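Local coordinates for tubulin-binding cofactor A (Leishmania major, PDB 4CQI), which probably captures and stabilises beta-tubulin in a quasi-native state early in the tubulin folding pathway, at residues T38-D41 with L42-A45; A45-E48 with V49-L53; K72-D75 with E76-M80. One frame throughout, in Å; residues are numbered along the deposited sequence.

All three contacts are local, each within a single helix, between residues three to five apart. Contacts 1 and 2 follow each other along helix 23-62 and share A45; their centres are about 11 Å apart. Contact 3 comes later in the chain, on helix 67-100, with its centre about 9 Å from that of contact 2 and about 15 Å from that of contact 1. Helices 23-62 and 67-100 form a long hairpin, with helix 109-125 packed beside it. Contacts 2 and 3 face each other across the hairpin: V49, E52 and L53 pack on V73, V74 and A77. Contact 1 lies nearer the middle of this all-helical, rod-like tubulin-binding protein.

Contact 1 of 3, residues T38-D41 with L42-A45; sequences TIKD and LEFA. With GOL (glycerol), chain C.
The F44 ring lies obliquely against the K40 carbonyl, with F44 CD2 3.2 Å from K40 O. F44 carries its ring back over the preceding turn because CG stands beside its own backbone N (chi1 -71°). The same K40 O accepts the hydrogen bond of F44 N at 2.9 Å. The carboxylate of E43 lies next to the K40 side chain, which runs alongside it in the same direction. E43 OE1 touches K40 CD at 3.4 Å. K40 NZ and E43 OE1 are 4.1 Å apart, too far for a salt bridge. This is one face of helix 23-62, in a predicted coiled coil; its other side, with T38 and L42, packs on helix 67-100. There D41 forms a salt bridge with R87. Beside K40, E43 and I39 a glycerol, probably from the crystallisation liquor, links the two charged side chains and also hydrogen-bonds D121 of helix 109-125. Its O1 donates to E43 OE2 at 2.7 Å, and its O2 takes a weak hydrogen bond from K40 NZ at 3.2 Å. I39 CD1 touches glycerol C3 at 3.8 Å.

Contact 2 of 3, residues A45-E48 with V49-L53; sequences AKRE and VEREL. With SO4 (sulfate ion), chain B.
R47 and R51, one turn apart on helix 23-62 in its predicted coiled coil, hold a sulfate ion, probably from the crystallisation liquor, between their guanidinium groups. The sulfur lies in plane at the edge of each. R47 NE donates to sulfate O4 at 2.9 Å in a nearly straight bond (170°). R47 NH2 and R51 NH2 both donate to sulfate O3, the latter at 2.7 Å. R51 NE completes the grip on O1. R51 is extended from CG to NE, whereas R47 bends at chi3 (58°), which turns its NE toward the ion.

The tight part is the inner face of the helical hairpin, toward helix 67-100. V49 is buried there and packs on V81. Its CG2 stands 3.5 Å from A45 O, while its N bonds to that same oxygen. E52 folds back on the preceding turn, with CG 3.1 Å from E48 O, and touches V73 and V74.

The outer side is looser and wetter. One water joins K46 O to E50 OE2. Another donates to E48 OE1 and accepts a weak bond from R51 NH1. E48 crosses R51 at about a right angle, and its OE1 touches R51 CD at 3.5 Å.

The carboxylate planes of E48 and E52 are turned 76° from each other, with their OE2 atoms 3.3 Å apart. R55 forms salt bridges with both, and Q70 also binds E52. The shared arginine probably offsets the repulsion between the two acids. The two guanidinium groups form a small anion site, their positive charge probably balanced by the sulfate.

Contact 3 of 3, residues K72-D75 with E76-M80; sequences KVVD and EAQMM
V74 and Q78 lie side by side and point the same way, one turn apart on helix 67-100. This helix is the second arm of a helical hairpin, and V74 is buried where it packs on L53 of helix 23-62. V74 CG1 meets Q78 NE2 at 3.9 Å, so a methyl group rests against the amide end. Q78 CG, anti to the carbonyl carbon (chi1 -70°), sits 3.3 Å from V74 O. The same carbonyl accepts the backbone hydrogen bond of Q78 N, so the aliphatic part of Q78 runs past an oxygen already in use.

A77 faces the hairpin partner as well. Its methyl touches E52 and lies close to V73 O, the acceptor for A77 N. The small side chain of A77 and the branched ones of V73 and V74 thus form the face turned to the first helix.

The acidic and sulfur-bearing side chains belong to the more exposed surface. M79 CG stands 3.1 Å from D75 O, which accepts the M79 N bond. D75 and E76 are neighbours of like charge, but their nearest carboxylate oxygens, D75 OD2 and E76 OE2, are 4.6 Å apart. E76 CG lies back over the preceding turn, 3.2 Å from K72 O; the bend at chi2 then turns the carboxylate away from that line. A water there donates to E76 OE2 at 2.7 Å and, weakly, to K72 O at 3.3 Å.

Contact 1 of 3, residues T38-D41 with L42-A45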
loop_
_atom_site.group_PDB
_atom_site.type_symbol
_atom_site.label_atom_id
_atom_site.label_comp_id
_atom_site.label_asym_id
_atom_site.label_seq_id
_atom_site.Cartn_x
_atom_site.Cartn_y
_atom_site.Cartn_z
ATOM N N THR A 38 -3.635 -1.033 1.337
ATOM C CA THR A 38 -2.601 -0.674 0.363
ATOM C C THR A 38 -1.320 -0.219 1.060
ATOM O O THR A 38 -0.215 -0.432 0.559
ATOM C CB THR A 38 -3.046 0.397 -0.652
ATOM O OG1 THR A 38 -3.195 1.672 0.009
ATOM C CG2 THR A 38 -4.380 0.015 -1.335
ATOM N N ILE A 39 -1.439 0.422 2.218
ATOM C CA ILE A 39 -0.232 0.865 2.902
ATOM C C ILE A 39 0.549 -0.346 3.469
ATOM O O ILE A 39 1.769 -0.415 3.343
ATOM C CB ILE A 39 -0.552 1.920 3.966
ATOM C CG1 ILE A 39 -1.157 3.138 3.286
ATOM C CG2 ILE A 39 0.680 2.333 4.757
ATOM C CD1 ILE A 39 -1.814 4.104 4.245
ATOM N N LYS A 40 -0.165 -1.294 4.090
ATOM C CA LYS A 40 0.467 -2.493 4.605
ATOM C C LYS A 40 1.098 -3.283 3.446
ATOM O O LYS A 40 2.235 -3.774 3.568
ATOM C CB LYS A 40 -0.542 -3.351 5.385
ATOM C CG LYS A 40 -1.198 -2.660 6.584
ATOM C CD LYS A 40 -0.197 -2.238 7.642
ATOM C CE LYS A 40 -0.881 -2.073 9.009
ATOM N NZ LYS A 40 0.019 -1.456 10.039
ATOM N N ASP A 41 0.404 -3.337 2.313
ATOM C CA ASP A 41 0.971 -3.982 1.100
ATOM C C ASP A 41 2.341 -3.438 0.745
ATOM O O ASP A 41 3.252 -4.202 0.399
ATOM C CB ASP A 41 0.022 -3.903 -0.130
ATOM C CG ASP A 41 -1.237 -4.780 0.002
ATOM O OD1 ASP A 41 -1.243 -5.695 0.855
ATOM O OD2 ASP A 41 -2.228 -4.520 -0.726
ATOM N N LEU A 42 2.493 -2.117 0.758
ATOM C CA LEU A 42 3.778 -1.545 0.388
ATOM C C LEU A 42 4.833 -1.940 1.432
ATOM O O LEU A 42 5.968 -2.265 1.088
ATOM C CB LEU A 42 3.676 -0.030 0.271
ATOM C CG LEU A 42 4.971 0.713 0.053
ATOM C CD1 LEU A 42 5.686 0.274 -1.246
ATOM C CD2 LEU A 42 4.707 2.223 0.118
ATOM N N GLU A 43 4.471 -1.888 2.714
ATOM C CA GLU A 43 5.439 -2.223 3.779
ATOM C C GLU A 43 5.951 -3.638 3.594
ATOM O O GLU A 43 7.172 -3.886 3.638
ATOM C CB GLU A 43 4.829 -2.086 5.188
ATOM C CG GLU A 43 4.336 -0.676 5.511
ATOM C CD GLU A 43 3.546 -0.533 6.834
ATOM O OE1 GLU A 43 3.119 -1.564 7.429
ATOM O OE2 GLU A 43 3.332 0.636 7.263
ATOM N N PHE A 44 5.030 -4.565 3.345
ATOM C CA PHE A 44 5.461 -5.971 3.166
ATOM C C PHE A 44 6.268 -6.122 1.873
ATOM O O PHE A 44 7.258 -6.872 1.866
ATOM C CB PHE A 44 4.285 -6.927 3.186
ATOM C CG PHE A 44 3.645 -7.095 4.527
ATOM C CD1 PHE A 44 4.339 -7.656 5.593
ATOM C CD2 PHE A 44 2.329 -6.731 4.727
ATOM C CE1 PHE A 44 3.711 -7.847 6.804
ATOM C CE2 PHE A 44 1.702 -6.894 5.957
ATOM C CZ PHE A 44 2.397 -7.440 7.005
ATOM N N ALA A 45 5.874 -5.420 0.797
ATOM C CA ALA A 45 6.590 -5.453 -0.490
ATOM C C ALA A 45 8.048 -4.962 -0.393
ATOM O O ALA A 45 8.977 -5.578 -0.952
ATOM C CB ALA A 45 5.824 -4.664 -1.569
HETATM C C1 GOL C . 0.319 1.289 8.414
HETATM O O1 GOL C . 1.498 2.073 8.656
HETATM C C2 GOL C . -0.924 2.010 8.953
HETATM O O2 GOL C . -1.854 1.097 9.572
HETATM C C3 GOL C . -1.612 2.766 7.813
HETATM O O3 GOL C . -2.691 3.552 8.314
#

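Contact 2 of 3, residues A45-E48 with V49-L53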
loop_
_atom_site.group_PDB
_atom_site.type_symbol
_atom_site.label_atom_id
_atom_site.label_comp_id
_atom_site.label_asym_id
_atom_site.label_seq_id
_atom_site.Cartn_x
_atom_site.Cartn_y
_atom_site.Cartn_z
ATOM N N ALA A 45 5.874 -5.420 0.797
ATOM C CA ALA A 45 6.590 -5.453 -0.490
ATOM C C ALA A 45 8.048 -4.962 -0.393
ATOM O O ALA A 45 8.977 -5.578 -0.952
ATOM C CB ALA A 45 5.824 -4.664 -1.569
ATOM N N LYS A 46 8.254 -3.878 0.346
ATOM C CA LYS A 46 9.589 -3.372 0.631
ATOM C C LYS A 46 10.456 -4.356 1.456
ATOM O O LYS A 46 11.632 -4.541 1.122
ATOM C CB LYS A 46 9.523 -2.016 1.362
ATOM C CG LYS A 46 9.009 -0.905 0.452
ATOM C CD LYS A 46 8.868 0.460 1.098
ATOM C CE LYS A 46 10.204 1.117 1.369
ATOM N NZ LYS A 46 9.963 2.503 1.913
ATOM N N ARG A 47 9.888 -4.965 2.491
ATOM C CA ARG A 47 10.593 -5.986 3.282
ATOM C C ARG A 47 10.982 -7.149 2.383
ATOM O O ARG A 47 12.116 -7.693 2.469
ATOM C CB ARG A 47 9.702 -6.471 4.454
ATOM C CG ARG A 47 9.564 -5.395 5.521
ATOM C CD ARG A 47 8.655 -5.782 6.667
ATOM N NE ARG A 47 9.138 -7.008 7.303
ATOM C CZ ARG A 47 8.377 -7.870 7.974
ATOM N NH1 ARG A 47 7.102 -7.612 8.209
ATOM N NH2 ARG A 47 8.922 -8.992 8.445
ATOM N N GLU A 48 10.055 -7.514 1.481
ATOM C CA GLU A 48 10.299 -8.659 0.576
ATOM C C GLU A 48 11.377 -8.387 -0.460
ATOM O O GLU A 48 12.138 -9.307 -0.774
ATOM C CB GLU A 48 8.955 -9.140 -0.038
ATOM C CG GLU A 48 9.063 -10.416 -0.864
ATOM C CD GLU A 48 9.566 -11.611 -0.078
ATOM O OE1 GLU A 48 9.555 -11.649 1.193
ATOM O OE2 GLU A 48 9.978 -12.551 -0.782
ATOM N N VAL A 49 11.513 -7.154 -0.987
ATOM C CA VAL A 49 12.648 -6.808 -1.817
ATOM C C VAL A 49 13.950 -7.203 -1.137
ATOM O O VAL A 49 14.799 -7.890 -1.740
ATOM C CB VAL A 49 12.696 -5.293 -2.162
ATOM C CG1 VAL A 49 14.088 -4.898 -2.694
ATOM C CG2 VAL A 49 11.610 -4.963 -3.172
ATOM N N GLU A 50 14.110 -6.788 0.112
ATOM C CA GLU A 50 15.349 -7.078 0.819
ATOM C C GLU A 50 15.576 -8.572 0.918
ATOM O O GLU A 50 16.682 -9.044 0.653
ATOM C CB GLU A 50 15.373 -6.404 2.202
ATOM C CG GLU A 50 15.249 -4.881 2.144
ATOM C CD GLU A 50 16.274 -4.219 1.236
ATOM O OE1 GLU A 50 17.477 -4.540 1.386
ATOM O OE2 GLU A 50 15.881 -3.379 0.376
ATOM N N ARG A 51 14.528 -9.317 1.241
ATOM C CA ARG A 51 14.590 -10.782 1.265
ATOM C C ARG A 51 14.908 -11.414 -0.080
ATOM O O ARG A 51 15.658 -12.417 -0.130
ATOM C CB ARG A 51 13.279 -11.368 1.747
ATOM C CG ARG A 51 12.988 -10.936 3.179
ATOM C CD ARG A 51 11.918 -11.788 3.759
ATOM N NE ARG A 51 11.869 -11.655 5.208
ATOM C CZ ARG A 51 11.434 -12.597 6.036
ATOM N NH1 ARG A 51 11.036 -13.770 5.552
ATOM N NH2 ARG A 51 11.400 -12.358 7.349
ATOM N N GLU A 52 14.349 -10.867 -1.154
ATOM C CA GLU A 52 14.591 -11.437 -2.494
ATOM C C GLU A 52 16.026 -11.258 -2.898
ATOM O O GLU A 52 16.601 -12.130 -3.568
ATOM C CB GLU A 52 13.705 -10.838 -3.570
ATOM C CG GLU A 52 12.183 -11.021 -3.403
ATOM C CD GLU A 52 11.600 -12.401 -3.736
ATOM O OE1 GLU A 52 12.310 -13.441 -3.684
ATOM O OE2 GLU A 52 10.381 -12.424 -4.015
ATOM N N LEU A 53 16.611 -10.133 -2.500
ATOM C CA LEU A 53 18.012 -9.858 -2.736
ATOM C C LEU A 53 18.920 -10.819 -1.929
ATOM O O LEU A 53 19.995 -11.214 -2.394
ATOM C CB LEU A 53 18.340 -8.408 -2.402
ATOM C CG LEU A 53 17.836 -7.315 -3.365
ATOM C CD1 LEU A 53 17.839 -5.914 -2.744
ATOM C CD2 LEU A 53 18.661 -7.305 -4.642
HETATM S S SO4 B . 12.689 -9.008 7.829
HETATM O O1 SO4 B . 13.367 -9.729 6.720
HETATM O O2 SO4 B . 13.639 -8.481 8.836
HETATM O O3 SO4 B . 11.774 -9.981 8.483
HETATM O O4 SO4 B . 11.936 -7.845 7.313
HETATM O O HOH W 1 13.352 -2.545 0.506
HETATM O O HOH W 2 10.171 -14.090 2.348
#

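Contact 3 of 3, residues K72-D75 with E76-M80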
loop_
_atom_site.group_PDB
_atom_site.type_symbol
_atom_site.label_atom_id
_atom_site.label_comp_id
_atom_site.label_asym_id
_atom_site.label_seq_id
_atom_site.Cartn_x
_atom_site.Cartn_y
_atom_site.Cartn_z
ATOM N N LYS A 72 15.250 -12.517 -12.097
ATOM C CA LYS A 72 13.973 -12.046 -12.640
ATOM C C LYS A 72 12.946 -11.729 -11.528
ATOM O O LYS A 72 12.230 -10.726 -11.599
ATOM C CB LYS A 72 13.407 -13.079 -13.631
ATOM C CG LYS A 72 14.159 -13.081 -14.980
ATOM C CD LYS A 72 14.105 -14.416 -15.728
ATOM C CE LYS A 72 15.087 -14.433 -16.908
ATOM N NZ LYS A 72 15.398 -15.809 -17.412
ATOM N N VAL A 73 12.905 -12.562 -10.481
ATOM C CA VAL A 73 12.009 -12.311 -9.332
ATOM C C VAL A 73 12.419 -11.039 -8.560
ATOM O O VAL A 73 11.538 -10.285 -8.143
ATOM C CB VAL A 73 11.980 -13.522 -8.400
ATOM C CG1 VAL A 73 11.271 -13.240 -7.079
ATOM C CG2 VAL A 73 11.374 -14.730 -9.104
ATOM N N VAL A 74 13.726 -10.817 -8.388
ATOM C CA VAL A 74 14.246 -9.614 -7.719
ATOM C C VAL A 74 13.849 -8.369 -8.510
ATOM O O VAL A 74 13.380 -7.361 -7.932
ATOM C CB VAL A 74 15.780 -9.674 -7.526
ATOM C CG1 VAL A 74 16.344 -8.321 -7.131
ATOM C CG2 VAL A 74 16.136 -10.752 -6.486
ATOM N N ASP A 75 13.988 -8.442 -9.833
ATOM C CA ASP A 75 13.644 -7.298 -10.668
ATOM C C ASP A 75 12.153 -6.985 -10.547
ATOM O O ASP A 75 11.731 -5.817 -10.402
ATOM C CB ASP A 75 14.063 -7.550 -12.117
ATOM C CG ASP A 75 13.965 -6.283 -12.979
ATOM O OD1 ASP A 75 14.409 -5.189 -12.534
ATOM O OD2 ASP A 75 13.380 -6.351 -14.073
ATOM N N GLU A 76 11.335 -8.032 -10.588
ATOM C CA GLU A 76 9.903 -7.861 -10.355
ATOM C C GLU A 76 9.542 -7.362 -8.963
ATOM O O GLU A 76 8.619 -6.574 -8.847
ATOM C CB GLU A 76 9.152 -9.160 -10.720
ATOM C CG GLU A 76 9.304 -9.579 -12.210
ATOM C CD GLU A 76 8.772 -8.566 -13.202
ATOM O OE1 GLU A 76 7.823 -7.835 -12.865
ATOM O OE2 GLU A 76 9.294 -8.483 -14.340
ATOM N N ALA A 77 10.230 -7.835 -7.915
ATOM C CA ALA A 77 10.037 -7.336 -6.570
ATOM C C ALA A 77 10.277 -5.814 -6.486
ATOM O O ALA A 77 9.495 -5.063 -5.848
ATOM C CB ALA A 77 10.919 -8.061 -5.605
ATOM N N GLN A 78 11.297 -5.355 -7.198
ATOM C CA GLN A 78 11.635 -3.950 -7.180
ATOM C C GLN A 78 10.594 -3.165 -7.896
ATOM O O GLN A 78 10.289 -2.067 -7.494
ATOM C CB GLN A 78 13.022 -3.745 -7.743
ATOM C CG GLN A 78 14.037 -4.313 -6.757
ATOM C CD GLN A 78 15.455 -4.131 -7.169
ATOM O OE1 GLN A 78 16.235 -3.411 -6.501
ATOM N NE2 GLN A 78 15.786 -4.692 -8.315
ATOM N N MET A 79 10.024 -3.711 -8.961
ATOM C CA MET A 79 8.975 -2.978 -9.684
ATOM C C MET A 79 7.629 -3.007 -8.963
ATOM O O MET A 79 6.743 -2.154 -9.199
ATOM C CB MET A 79 8.777 -3.627 -11.042
ATOM C CG MET A 79 10.063 -3.615 -11.758
ATOM S SD MET A 79 10.022 -2.024 -12.440
ATOM C CE MET A 79 9.670 -2.792 -14.014
ATOM N N MET A 80 7.463 -3.990 -8.090
ATOM C CA MET A 80 6.257 -4.024 -7.262
ATOM C C MET A 80 6.226 -2.912 -6.192
ATOM O O MET A 80 5.147 -2.593 -5.678
ATOM C CB MET A 80 6.034 -5.416 -6.653
ATOM C CG MET A 80 5.405 -6.374 -7.682
ATOM S SD MET A 80 3.711 -5.967 -8.206
ATOM C CE MET A 80 3.221 -5.522 -6.570
HETATM O O HOH W 3 11.261 -10.309 -14.763
#